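Phenylacetic acid degradation-related protein (Ralstonia eutropha JMP134, PDB 2PIM) is a putative thioesterase of the hotdog superfamily that probably hydrolyses acyl-CoA thioesters. Local coordinates at residues Ala70-Ala75 with Ala105-Arg110; Arg94-Gly99 with Leu121-Lys126; Cys115-Glu120 with Ala131-Met136. All coordinates share one frame; numbering follows the deposited sequence. Where two conformers were deposited one is given.

Contact 1: Ala70-Ala75 with Ala105-Arg110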
ATOM      1  N   ALA A  70       4.614   5.223 -10.121  1.00 29.08           N
ATOM      2  CA  ALA A  70       4.626   4.339 -11.308  1.00 26.21           C
ATOM      3  C   ALA A  70       4.020   4.956 -12.553  1.00 28.42           C
ATOM      4  O   ALA A  70       4.425   4.634 -13.712  1.00 30.54           O
ATOM      5  CB  ALA A  70       3.911   3.029 -10.959  1.00 27.70           C
HETATM    6  N   MSE A  71       3.021   5.817 -12.353  1.00 29.89           N
HETATM    7  CA  MSE A  71       2.418   6.545 -13.491  1.00 27.85           C
HETATM    8  C   MSE A  71       3.429   7.504 -14.096  1.00 25.61           C
HETATM    9  O   MSE A  71       3.628   7.568 -15.339  1.00 21.16           O
HETATM   10  CB  MSE A  71       1.153   7.333 -13.088  1.00 29.73           C
HETATM   11  CG  MSE A  71      -0.183   6.555 -13.122  1.00 38.91           C
HETATM   12 SE   MSE A  71      -0.487   5.552 -14.797  0.75 38.20          SE
HETATM   13  CE  MSE A  71       0.354   3.764 -14.277  1.00 38.12           C
ATOM     14  N   LEU A  72       4.070   8.263 -13.225  1.00 24.53           N
ATOM     15  CA  LEU A  72       5.108   9.195 -13.694  1.00 25.71           C
ATOM     16  C   LEU A  72       6.205   8.444 -14.509  1.00 24.23           C
ATOM     17  O   LEU A  72       6.531   8.831 -15.630  1.00 26.69           O
ATOM     18  CB  LEU A  72       5.687   9.988 -12.527  1.00 22.07           C
ATOM     19  CG  LEU A  72       6.924  10.809 -12.934  1.00 26.35           C
ATOM     20  CD1 LEU A  72       6.689  11.691 -14.151  1.00 21.42           C
ATOM     21  CD2 LEU A  72       7.349  11.605 -11.753  1.00 24.08           C
ATOM     22  N   VAL A  73       6.701   7.332 -13.966  1.00 24.60           N
ATOM     23  CA  VAL A  73       7.724   6.554 -14.659  1.00 25.61           C
ATOM     24  C   VAL A  73       7.226   6.107 -15.998  1.00 25.86           C
ATOM     25  O   VAL A  73       7.928   6.264 -16.988  1.00 26.00           O
ATOM     26  CB  VAL A  73       8.206   5.318 -13.870  1.00 26.64           C
ATOM     27  CG1 VAL A  73       9.234   4.542 -14.674  1.00 29.72           C
ATOM     28  CG2 VAL A  73       8.783   5.743 -12.535  1.00 27.62           C
ATOM     29  N   THR A  74       6.006   5.561 -16.029  1.00 27.68           N
ATOM     30  CA  THR A  74       5.375   5.069 -17.286  1.00 25.12           C
ATOM     31  C   THR A  74       5.227   6.149 -18.335  1.00 23.47           C
ATOM     32  O   THR A  74       5.501   5.932 -19.536  1.00 23.68           O
ATOM     33  CB  THR A  74       4.007   4.400 -16.964  1.00 25.57           C
ATOM     34  OG1 THR A  74       4.253   3.328 -16.057  1.00 24.21           O
ATOM     35  CG2 THR A  74       3.341   3.826 -18.200  1.00 27.79           C
ATOM     36  N   ALA A  75       4.806   7.325 -17.894  1.00 21.76           N
ATOM     37  CA  ALA A  75       4.738   8.487 -18.777  1.00 24.40           C
ATOM     38  C   ALA A  75       6.011   8.752 -19.584  1.00 24.26           C
ATOM     39  O   ALA A  75       5.923   9.263 -20.702  1.00 27.83           O
ATOM     40  CB  ALA A  75       4.368   9.714 -17.991  1.00 25.15           C
ATOM     41  N   ALA A 105       4.098  13.351  -7.851  1.00 29.81           N
ATOM     42  CA  ALA A 105       5.318  12.603  -8.064  1.00 27.97           C
ATOM     43  C   ALA A 105       6.377  13.489  -8.722  1.00 27.77           C
ATOM     44  O   ALA A 105       6.035  14.411  -9.463  1.00 27.92           O
ATOM     45  CB  ALA A 105       5.043  11.372  -8.899  1.00 29.22           C
ATOM     46  N   ARG A 106       7.645  13.230  -8.377  0.50 26.99           N
ATOM     47  CA  ARG A 106       8.824  13.824  -9.022  0.50 27.18           C
ATOM     48  C   ARG A 106       9.894  12.746  -9.210  0.50 26.08           C
ATOM     49  O   ARG A 106      10.191  11.992  -8.274  0.50 23.07           O
ATOM     50  CB  ARG A 106       9.443  14.960  -8.170  0.50 28.10           C
ATOM     51  CG  ARG A 106      10.725  15.565  -8.785  0.50 27.57           C
ATOM     52  CD  ARG A 106      11.478  16.606  -7.925  0.50 28.95           C
ATOM     53  NE  ARG A 106      12.441  16.038  -6.964  0.50 30.60           N
ATOM     54  CZ  ARG A 106      12.193  15.845  -5.669  0.50 29.11           C
ATOM     55  NH1 ARG A 106      11.022  16.155  -5.134  0.50 42.10           N
ATOM     56  NH2 ARG A 106      13.118  15.338  -4.895  0.50 29.60           N
ATOM     57  N   LEU A 107      10.499  12.718 -10.395  1.00 23.57           N
ATOM     58  CA  LEU A 107      11.702  11.910 -10.657  1.00 24.96           C
ATOM     59  C   LEU A 107      12.964  12.522 -10.047  1.00 23.32           C
ATOM     60  O   LEU A 107      13.354  13.605 -10.423  1.00 23.43           O
ATOM     61  CB  LEU A 107      11.936  11.756 -12.180  1.00 19.45           C
ATOM     62  CG  LEU A 107      11.012  10.729 -12.815  1.00 22.45           C
ATOM     63  CD1 LEU A 107      10.881  10.930 -14.309  1.00 26.22           C
ATOM     64  CD2 LEU A 107      11.476   9.325 -12.479  1.00 23.96           C
ATOM     65  N   GLU A 108      13.610  11.822  -9.117  1.00 27.54           N
ATOM     66  CA  GLU A 108      14.912  12.239  -8.610  1.00 29.81           C
ATOM     67  C   GLU A 108      16.015  11.807  -9.531  1.00 28.66           C
ATOM     68  O   GLU A 108      17.048  12.434  -9.541  1.00 28.50           O
ATOM     69  CB  GLU A 108      15.231  11.633  -7.246  1.00 30.09           C
ATOM     70  CG  GLU A 108      14.406  12.172  -6.137  1.00 46.53           C
ATOM     71  CD  GLU A 108      15.159  13.097  -5.222  1.00 47.96           C
ATOM     72  OE1 GLU A 108      15.763  14.069  -5.736  1.00 47.87           O
ATOM     73  OE2 GLU A 108      15.099  12.860  -3.987  1.00 52.09           O
ATOM     74  N   ARG A 109      15.824  10.689 -10.215  1.00 27.11           N
ATOM     75  CA  ARG A 109      16.757  10.235 -11.229  1.00 28.44           C
ATOM     76  C   ARG A 109      16.066   9.317 -12.206  1.00 27.35           C
ATOM     77  O   ARG A 109      15.310   8.458 -11.796  1.00 27.26           O
ATOM     78  CB  ARG A 109      17.914   9.473 -10.588  1.00 29.63           C
ATOM     79  CG  ARG A 109      18.856   8.870 -11.645  1.00 30.09           C
ATOM     80  CD  ARG A 109      20.302   8.849 -11.222  1.00 30.46           C
ATOM     81  NE  ARG A 109      21.146   8.572 -12.387  1.00 40.47           N
ATOM     82  CZ  ARG A 109      21.330   7.366 -12.928  1.00 40.14           C
ATOM     83  NH1 ARG A 109      20.746   6.282 -12.413  1.00 46.83           N
ATOM     84  NH2 ARG A 109      22.087   7.248 -14.003  1.00 33.35           N
ATOM     85  N   ARG A 110      16.323   9.537 -13.483  1.00 30.00           N
ATOM     86  CA  ARG A 110      15.892   8.680 -14.583  1.00 32.96           C
ATOM     87  C   ARG A 110      17.098   7.969 -15.142  1.00 28.68           C
ATOM     88  O   ARG A 110      17.794   8.552 -15.928  1.00 28.35           O
ATOM     89  CB  ARG A 110      15.414   9.524 -15.753  1.00 31.45           C
ATOM     90  CG  ARG A 110      14.212  10.307 -15.490  1.00 41.62           C
ATOM     91  CD  ARG A 110      13.694  10.929 -16.813  1.00 41.62           C
ATOM     92  NE  ARG A 110      13.264  12.293 -16.526  1.00 50.02           N
ATOM     93  CZ  ARG A 110      12.411  13.002 -17.241  1.00 45.62           C
ATOM     94  NH1 ARG A 110      11.860  12.516 -18.360  1.00 51.08           N
ATOM     95  NH2 ARG A 110      12.120  14.217 -16.810  1.00 49.19           N
TER
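A chi1 of 171° carries Leu72 CG to the far side of CB from its own backbone N, sending the isobutyl group outward from the helix toward Leu107; there a chi1 of -77° sets CG opposite the carbonyl carbon and brings it back toward the helix. The two leucines cross obliquely, with Leu72 CD2 3.9 Å from Leu107 CG. The same methyl also reaches the strand's main chain: CD2 of Leu72 lies 3.6 Å from the backbone N of Leu107 and 3.7 Å from CB of Ala105. One branch thus packs against Ala105, which faces the helix, against Leu107, which bends the end of its side chain to it, and against the backbone of Arg106 and Leu107. Val73, one residue further along the helix, adds a looser touch, its CG2 4.5 Å from CD2 of Leu107, and leans also on Val117 of the next strand. The packing is that of a hotdog fold, in which an antiparallel sheet wraps round one long helix. Here helix 58-75 is the filling, near its C-terminal end, and strand 99-107 belongs to the wrapping; their local axes approach to 8.3 Å and cross at -48°. The contact across the gap is apolar. Arg106 starts away from the helix, on the other face of the sheet. Beyond Leu107 the chain turns a corner at Glu108, where Glu108 and Arg109 both face Asn116 in a classic beta bulge. Further on, Leu107 CD1 sits 3.5 Å above the plane of the Arg110 guanidinium, offset toward its rim, while Arg110 NH2 is tied to Leu34 O.

Contact 2: Arg94-Gly99 with Leu121-Lys126; sequences RPAQAG and LSQDGK
Gln123 grips the main chain of Gln97 with both ends of its carboxamide, joining the tip of the hotdog fold's hairpin 114-123/126-136 to the loop that leads from strand 84-92 into strand 99-107. OE1 of Gln123 accepts from Gln97 N at 2.8 Å, and the bond is almost straight (177° at the hydrogen), in the carbonyl plane and on a lone pair. NE2 of Gln123 donates a hydrogen bond to Gln97 O, also at 2.8 Å; that oxygen lies in the plane of the Gln123 amide, although the nitrogen is tilted 33° from the plane of the Gln97 carbonyl. Two bonds to one residue fix the rotation of the amide, and NE2 has a further acceptor in Leu100 O. Ala96 closes in from the side, its CB 3.6 Å from Gln123 OE1. The reach comes from a fully drawn-out chain: chi1 of -171° points CG away from the backbone N of Gln123, and the rest continues extended toward the loop. Further out at the surface, Arg94 and Lys126 cross at about a right angle through their aliphatic parts, Arg94 CD being 3.9 Å from Lys126 CB. The charged groups stay apart, with Arg94 NE 5.6 Å from Lys126 NZ, and Arg94 NH1 is bonded to Leu127 O. Both Gln123 and Lys126 are positioned by the type I' turn that they bracket through Asp124 and Gly125. Its closing pair is reciprocal: Gln123 N to Lys126 O at 3.0 Å, Lys126 N to Gln123 O at 3.1 Å.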
ATOM      1  N   ARG A  94       0.754  12.224   8.772  1.00 28.19           N
ATOM      2  CA  ARG A  94      -0.490  12.701   9.371  1.00 30.96           C
ATOM      3  C   ARG A  94      -1.656  11.839   8.942  1.00 30.73           C
ATOM      4  O   ARG A  94      -1.649  11.305   7.835  1.00 32.93           O
ATOM      5  CB  ARG A  94      -0.817  14.128   8.920  1.00 28.97           C
ATOM      6  CG  ARG A  94       0.264  15.110   9.174  1.00 31.95           C
ATOM      7  CD  ARG A  94      -0.084  16.485   8.645  1.00 36.22           C
ATOM      8  NE  ARG A  94       0.885  17.453   9.162  1.00 38.76           N
ATOM      9  CZ  ARG A  94       2.086  17.693   8.637  1.00 41.48           C
ATOM     10  NH1 ARG A  94       2.503  17.061   7.541  1.00 37.35           N
ATOM     11  NH2 ARG A  94       2.883  18.588   9.210  1.00 48.55           N
ATOM     12  N   PRO A  95      -2.681  11.746   9.793  1.00 34.17           N
ATOM     13  CA  PRO A  95      -3.867  10.962   9.457  1.00 34.74           C
ATOM     14  C   PRO A  95      -4.699  11.590   8.333  1.00 33.84           C
ATOM     15  O   PRO A  95      -4.785  12.815   8.215  1.00 33.83           O
ATOM     16  CB  PRO A  95      -4.642  10.915  10.789  1.00 35.90           C
ATOM     17  CG  PRO A  95      -4.226  12.124  11.496  1.00 37.37           C
ATOM     18  CD  PRO A  95      -2.806  12.382  11.127  1.00 31.33           C
ATOM     19  N   ALA A  96      -5.237  10.732   7.471  1.00 33.50           N
ATOM     20  CA  ALA A  96      -6.114  11.141   6.391  1.00 33.18           C
ATOM     21  C   ALA A  96      -7.534  10.699   6.727  1.00 32.67           C
ATOM     22  O   ALA A  96      -7.751   9.757   7.498  1.00 32.93           O
ATOM     23  CB  ALA A  96      -5.670  10.530   5.083  1.00 33.51           C
ATOM     24  N   GLN A  97      -8.499  11.386   6.136  0.50 32.92           N
ATOM     25  CA  GLN A  97      -9.895  11.060   6.308  0.50 32.52           C
ATOM     26  C   GLN A  97     -10.423  10.640   4.946  0.50 31.06           C
ATOM     27  O   GLN A  97      -9.775  10.875   3.918  0.50 31.05           O
ATOM     28  CB  GLN A  97     -10.653  12.282   6.838  0.50 33.71           C
ATOM     29  CG  GLN A  97      -9.871  13.173   7.824  0.50 38.02           C
ATOM     30  CD  GLN A  97      -9.438  12.449   9.096  0.50 43.31           C
ATOM     31  OE1 GLN A  97     -10.040  11.452   9.493  0.50 47.15           O
ATOM     32  NE2 GLN A  97      -8.387  12.958   9.744  0.50 41.56           N
ATOM     33  N   ALA A  98     -11.594  10.019   4.933  1.00 29.94           N
ATOM     34  CA  ALA A  98     -12.288   9.733   3.677  1.00 29.86           C
ATOM     35  C   ALA A  98     -12.480  11.026   2.893  1.00 28.76           C
ATOM     36  O   ALA A  98     -12.785  12.084   3.470  1.00 30.37           O
ATOM     37  CB  ALA A  98     -13.636   9.092   3.930  1.00 28.88           C
ATOM     38  N   GLY A  99     -12.339  10.930   1.576  1.00 27.56           N
ATOM     39  CA  GLY A  99     -12.478  12.087   0.706  1.00 26.71           C
ATOM     40  C   GLY A  99     -11.331  12.149  -0.285  1.00 26.71           C
ATOM     41  O   GLY A  99     -10.578  11.188  -0.437  1.00 29.25           O
ATOM     42  N   LEU A 121       1.613  12.761  -0.737  1.00 34.07           N
ATOM     43  CA  LEU A 121       0.165  12.690  -0.746  1.00 31.70           C
ATOM     44  C   LEU A 121      -0.323  13.724   0.263  1.00 32.85           C
ATOM     45  O   LEU A 121       0.103  13.712   1.440  1.00 26.82           O
ATOM     46  CB  LEU A 121      -0.276  11.282  -0.356  1.00 30.21           C
ATOM     47  CG  LEU A 121      -1.585  10.692  -0.799  1.00 32.99           C
ATOM     48  CD1 LEU A 121      -1.799  10.652  -2.333  1.00 33.04           C
ATOM     49  CD2 LEU A 121      -1.646   9.290  -0.211  1.00 32.62           C
ATOM     50  N   SER A 122      -1.197  14.611  -0.224  1.00 32.16           N
ATOM     51  CA  SER A 122      -1.829  15.639   0.577  1.00 33.57           C
ATOM     52  C   SER A 122      -3.336  15.508   0.622  1.00 32.15           C
ATOM     53  O   SER A 122      -3.974  15.019  -0.321  1.00 31.76           O
ATOM     54  CB  SER A 122      -1.530  17.043   0.016  1.00 32.76           C
ATOM     55  OG  SER A 122      -0.152  17.280   0.102  1.00 47.25           O
ATOM     56  N   GLN A 123      -3.873  16.011   1.733  1.00 28.82           N
ATOM     57  CA  GLN A 123      -5.284  16.181   1.950  1.00 28.79           C
ATOM     58  C   GLN A 123      -5.464  17.444   2.795  1.00 28.39           C
ATOM     59  O   GLN A 123      -4.766  17.629   3.800  1.00 28.37           O
ATOM     60  CB  GLN A 123      -5.851  14.988   2.694  1.00 28.69           C
ATOM     61  CG  GLN A 123      -7.348  15.028   2.753  1.00 30.49           C
ATOM     62  CD  GLN A 123      -7.930  13.784   3.353  1.00 32.10           C
ATOM     63  OE1 GLN A 123      -7.718  13.498   4.537  1.00 35.14           O
ATOM     64  NE2 GLN A 123      -8.680  13.033   2.552  1.00 31.68           N
ATOM     65  N   ASP A 124      -6.403  18.289   2.375  1.00 28.43           N
ATOM     66  CA  ASP A 124      -6.724  19.574   3.001  1.00 30.19           C
ATOM     67  C   ASP A 124      -5.499  20.451   3.230  1.00 31.22           C
ATOM     68  O   ASP A 124      -5.379  21.145   4.255  1.00 32.18           O
ATOM     69  CB  ASP A 124      -7.527  19.381   4.300  1.00 31.81           C
ATOM     70  CG  ASP A 124      -8.852  18.619   4.085  1.00 40.01           C
ATOM     71  OD1 ASP A 124      -9.399  18.605   2.949  1.00 41.57           O
ATOM     72  OD2 ASP A 124      -9.345  18.019   5.073  1.00 51.58           O
ATOM     73  N   GLY A 125      -4.582  20.420   2.268  1.00 30.45           N
ATOM     74  CA  GLY A 125      -3.427  21.291   2.311  1.00 30.75           C
ATOM     75  C   GLY A 125      -2.304  20.845   3.209  1.00 31.89           C
ATOM     76  O   GLY A 125      -1.378  21.619   3.410  1.00 33.42           O
ATOM     77  N   LYS A 126      -2.373  19.616   3.742  1.00 33.12           N
ATOM     78  CA  LYS A 126      -1.274  19.032   4.541  1.00 34.80           C
ATOM     79  C   LYS A 126      -0.813  17.716   3.972  1.00 31.15           C
ATOM     80  O   LYS A 126      -1.616  16.959   3.464  1.00 29.93           O
ATOM     81  CB  LYS A 126      -1.693  18.797   5.993  1.00 34.64           C
ATOM     82  CG  LYS A 126      -2.200  20.049   6.693  1.00 39.80           C
ATOM     83  CD  LYS A 126      -2.412  19.799   8.177  1.00 43.36           C
ATOM     84  CE  LYS A 126      -3.513  20.701   8.720  1.00 55.30           C
ATOM     85  NZ  LYS A 126      -3.303  21.055  10.153  1.00 56.48           N
TER

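Contact 3: Cys115-Glu120 with Ala131-Met136; sequences CNVVGE and ATATCM
Asn116 and Thr134 stand side by side on one face of the sheet, pointing the same way, with Asn116 OD1 and Thr134 OG1 4.2 Å apart. A water spans the gap: it donates to Asn116 OD1 at 2.8 Å, with weak contacts to Thr134 OG1 and Ala133 O. Val118 and Thr132 form the next pair on the same face; Val118 CB lies 3.7 Å from Ala131 O, and its CG2 meets the Arg106 side chain of strand 99-107. The opposite face carries Cys115, Val117, Ala131, Ala133 and Cys135. There Val117 lies abreast of Ala133, CB to CB 4.2 Å, and its CG2 reaches diagonally to Cys135 SG at 4.1 Å. Chi1 of -159° places that methyl beside Val117's own backbone N, on the side of the Cys135 thiol. The middle of this face meets helix 58-75: Ala131 touches Leu65, while Val117 and Ala133 both touch Thr69. Cys115 packs instead on Leu107, and Cys135 on Cys83 and Thr85. The backbones are regularly antiparallel, their axes 4.7 Å apart and 155° between directions. Cys115-Cys135, Val117-Ala133 and Gly119-Ala131 are hydrogen-bonded pairs, each with two bonds. The straightest is Ala133 N to Val117 O, at 2.9 Å and 172°. CA-H groups of Asn116, Val118 and Thr132 also reach carbonyls of the hydrogen-bonded pairs, Val118 CA to Ala131 O being 3.3 Å. The hairpin is part of the antiparallel sheet that wraps the long central helix in the hotdog fold.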
ATOM      1  N   CYS A 115      14.766   4.093 -12.150  1.00 22.31           N
ATOM      2  CA  CYS A 115      14.265   5.424 -11.876  1.00 23.15           C
ATOM      3  C   CYS A 115      13.988   5.502 -10.390  1.00 24.20           C
ATOM      4  O   CYS A 115      13.439   4.588  -9.819  1.00 24.34           O
ATOM      5  CB  CYS A 115      12.970   5.720 -12.648  1.00 20.76           C
ATOM      6  SG  CYS A 115      13.289   5.878 -14.414  1.00 31.54           S
ATOM      7  N   ASN A 116      14.416   6.593  -9.787  1.00 23.76           N
ATOM      8  CA  ASN A 116      14.149   6.897  -8.404  1.00 25.85           C
ATOM      9  C   ASN A 116      13.119   8.002  -8.400  1.00 22.96           C
ATOM     10  O   ASN A 116      13.327   9.060  -8.988  1.00 21.19           O
ATOM     11  CB  ASN A 116      15.441   7.313  -7.726  1.00 30.25           C
ATOM     12  CG  ASN A 116      16.529   6.244  -7.840  1.00 37.09           C
ATOM     13  OD1 ASN A 116      16.558   5.278  -7.061  1.00 48.13           O
ATOM     14  ND2 ASN A 116      17.419   6.408  -8.808  1.00 35.94           N
ATOM     15  N   VAL A 117      11.976   7.726  -7.785  1.00 25.24           N
ATOM     16  CA  VAL A 117      10.820   8.615  -7.824  1.00 26.01           C
ATOM     17  C   VAL A 117      10.469   8.965  -6.399  1.00 29.14           C
ATOM     18  O   VAL A 117      10.613   8.128  -5.536  1.00 26.73           O
ATOM     19  CB  VAL A 117       9.591   7.913  -8.437  1.00 27.43           C
ATOM     20  CG1 VAL A 117       8.586   8.970  -8.954  1.00 32.37           C
ATOM     21  CG2 VAL A 117       9.980   6.972  -9.554  1.00 30.76           C
ATOM     22  N   VAL A 118      10.034  10.193  -6.139  1.00 28.60           N
ATOM     23  CA  VAL A 118       9.464  10.527  -4.841  1.00 32.08           C
ATOM     24  C   VAL A 118       7.993  10.904  -5.062  1.00 29.91           C
ATOM     25  O   VAL A 118       7.635  11.472  -6.091  1.00 30.62           O
ATOM     26  CB  VAL A 118      10.205  11.670  -4.102  1.00 34.30           C
ATOM     27  CG1 VAL A 118      11.719  11.378  -4.036  1.00 39.73           C
ATOM     28  CG2 VAL A 118       9.995  12.952  -4.786  1.00 38.65           C
ATOM     29  N   GLY A 119       7.161  10.528  -4.107  1.00 26.96           N
ATOM     30  CA  GLY A 119       5.758  10.821  -4.130  1.00 28.59           C
ATOM     31  C   GLY A 119       5.373  11.482  -2.815  1.00 27.58           C
ATOM     32  O   GLY A 119       5.981  11.200  -1.803  1.00 25.19           O
ATOM     33  N   GLU A 120       4.396  12.395  -2.870  1.00 27.22           N
ATOM     34  CA  GLU A 120       3.816  13.047  -1.689  1.00 32.27           C
ATOM     35  C   GLU A 120       2.304  12.984  -1.840  1.00 34.71           C
ATOM     36  O   GLU A 120       1.783  13.065  -2.942  1.00 35.43           O
ATOM     37  CB  GLU A 120       4.289  14.476  -1.619  1.00 32.79           C
ATOM     38  CG  GLU A 120       5.810  14.545  -1.451  1.00 40.64           C
ATOM     39  CD  GLU A 120       6.416  15.947  -1.591  1.00 43.73           C
ATOM     40  OE1 GLU A 120       5.665  16.884  -1.998  1.00 47.90           O
ATOM     41  OE2 GLU A 120       7.646  16.083  -1.280  1.00 51.17           O
ATOM     42  N   ALA A 131       6.508   8.932  -0.101  1.00 27.56           N
ATOM     43  CA  ALA A 131       7.112   7.738  -0.612  1.00 25.75           C
ATOM     44  C   ALA A 131       8.401   7.968  -1.402  1.00 28.54           C
ATOM     45  O   ALA A 131       8.604   9.010  -2.030  1.00 25.49           O
ATOM     46  CB  ALA A 131       6.157   7.018  -1.516  1.00 30.83           C
ATOM     47  N   THR A 132       9.216   6.915  -1.419  1.00 27.54           N
ATOM     48  CA  THR A 132      10.325   6.760  -2.319  1.00 32.64           C
ATOM     49  C   THR A 132      10.137   5.435  -3.039  1.00 30.66           C
ATOM     50  O   THR A 132      10.014   4.390  -2.397  1.00 32.63           O
ATOM     51  CB  THR A 132      11.648   6.734  -1.467  1.00 35.21           C
ATOM     52  OG1 THR A 132      11.880   8.050  -0.944  1.00 44.89           O
ATOM     53  CG2 THR A 132      12.830   6.302  -2.302  1.00 40.10           C
ATOM     54  N   ALA A 133      10.141   5.473  -4.353  1.00 29.19           N
ATOM     55  CA  ALA A 133      10.029   4.290  -5.189  1.00 28.06           C
ATOM     56  C   ALA A 133      11.296   4.081  -5.966  1.00 27.45           C
ATOM     57  O   ALA A 133      11.844   5.025  -6.527  1.00 29.72           O
ATOM     58  CB  ALA A 133       8.895   4.455  -6.175  1.00 30.49           C
ATOM     59  N   THR A 134      11.766   2.838  -5.978  1.00 26.60           N
ATOM     60  CA  THR A 134      12.828   2.388  -6.868  1.00 29.24           C
ATOM     61  C   THR A 134      12.223   1.485  -7.912  1.00 26.08           C
ATOM     62  O   THR A 134      11.663   0.462  -7.562  1.00 27.52           O
ATOM     63  CB  THR A 134      13.868   1.596  -6.073  1.00 32.27           C
ATOM     64  OG1 THR A 134      14.335   2.425  -5.022  1.00 29.76           O
ATOM     65  CG2 THR A 134      14.999   1.163  -6.942  1.00 28.40           C
ATOM     66  N   CYS A 135      12.331   1.879  -9.172  1.00 25.65           N
ATOM     67  CA  CYS A 135      11.638   1.246 -10.283  1.00 29.29           C
ATOM     68  C   CYS A 135      12.637   0.832 -11.326  1.00 28.22           C
ATOM     69  O   CYS A 135      13.589   1.542 -11.565  1.00 31.02           O
ATOM     70  CB  CYS A 135      10.672   2.224 -10.957  1.00 28.91           C
ATOM     71  SG  CYS A 135       9.480   2.911  -9.828  1.00 36.13           S
HETATM   72  N   MSE A 136      12.434  -0.323 -11.933  1.00 28.52           N
HETATM   73  CA  MSE A 136      13.279  -0.754 -13.040  1.00 31.87           C
HETATM   74  C   MSE A 136      12.419  -0.683 -14.267  1.00 30.24           C
HETATM   75  O   MSE A 136      11.201  -0.780 -14.150  1.00 25.88           O
HETATM   76  CB  MSE A 136      13.704  -2.198 -12.830  1.00 34.99           C
HETATM   77  CG  MSE A 136      14.890  -2.664 -13.653  1.00 33.07           C
HETATM   78 SE   MSE A 136      15.156  -4.554 -13.234  0.75 42.77          SE
HETATM   79  CE  MSE A 136      16.707  -4.635 -12.347  1.00 50.40           C
TER
HETATM   80  O   HOH W   1      14.724   5.775  -5.053  1.00 31.42           O

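Contacts 1 and 3 lie on the same side of the chain's centre, their centres about 7 Å apart, and they touch: Val73 CG2 packs 3.4 Å from Val117 CG2 on the helix-facing side, while Arg106 O and Val118 N, 2.8 Å apart, probably bond strand 99-107 to strand 114-123. Contact 2 sits at the far end of the same hairpin, its centre about 20 Å from that of contact 3 and about 22 Å from that of contact 1. Strand 114-123 thus runs from the helix end to the hairpin tip. None of the three touches the second subunit; related hotdog thioesterases generally form their active sites at subunit interfaces.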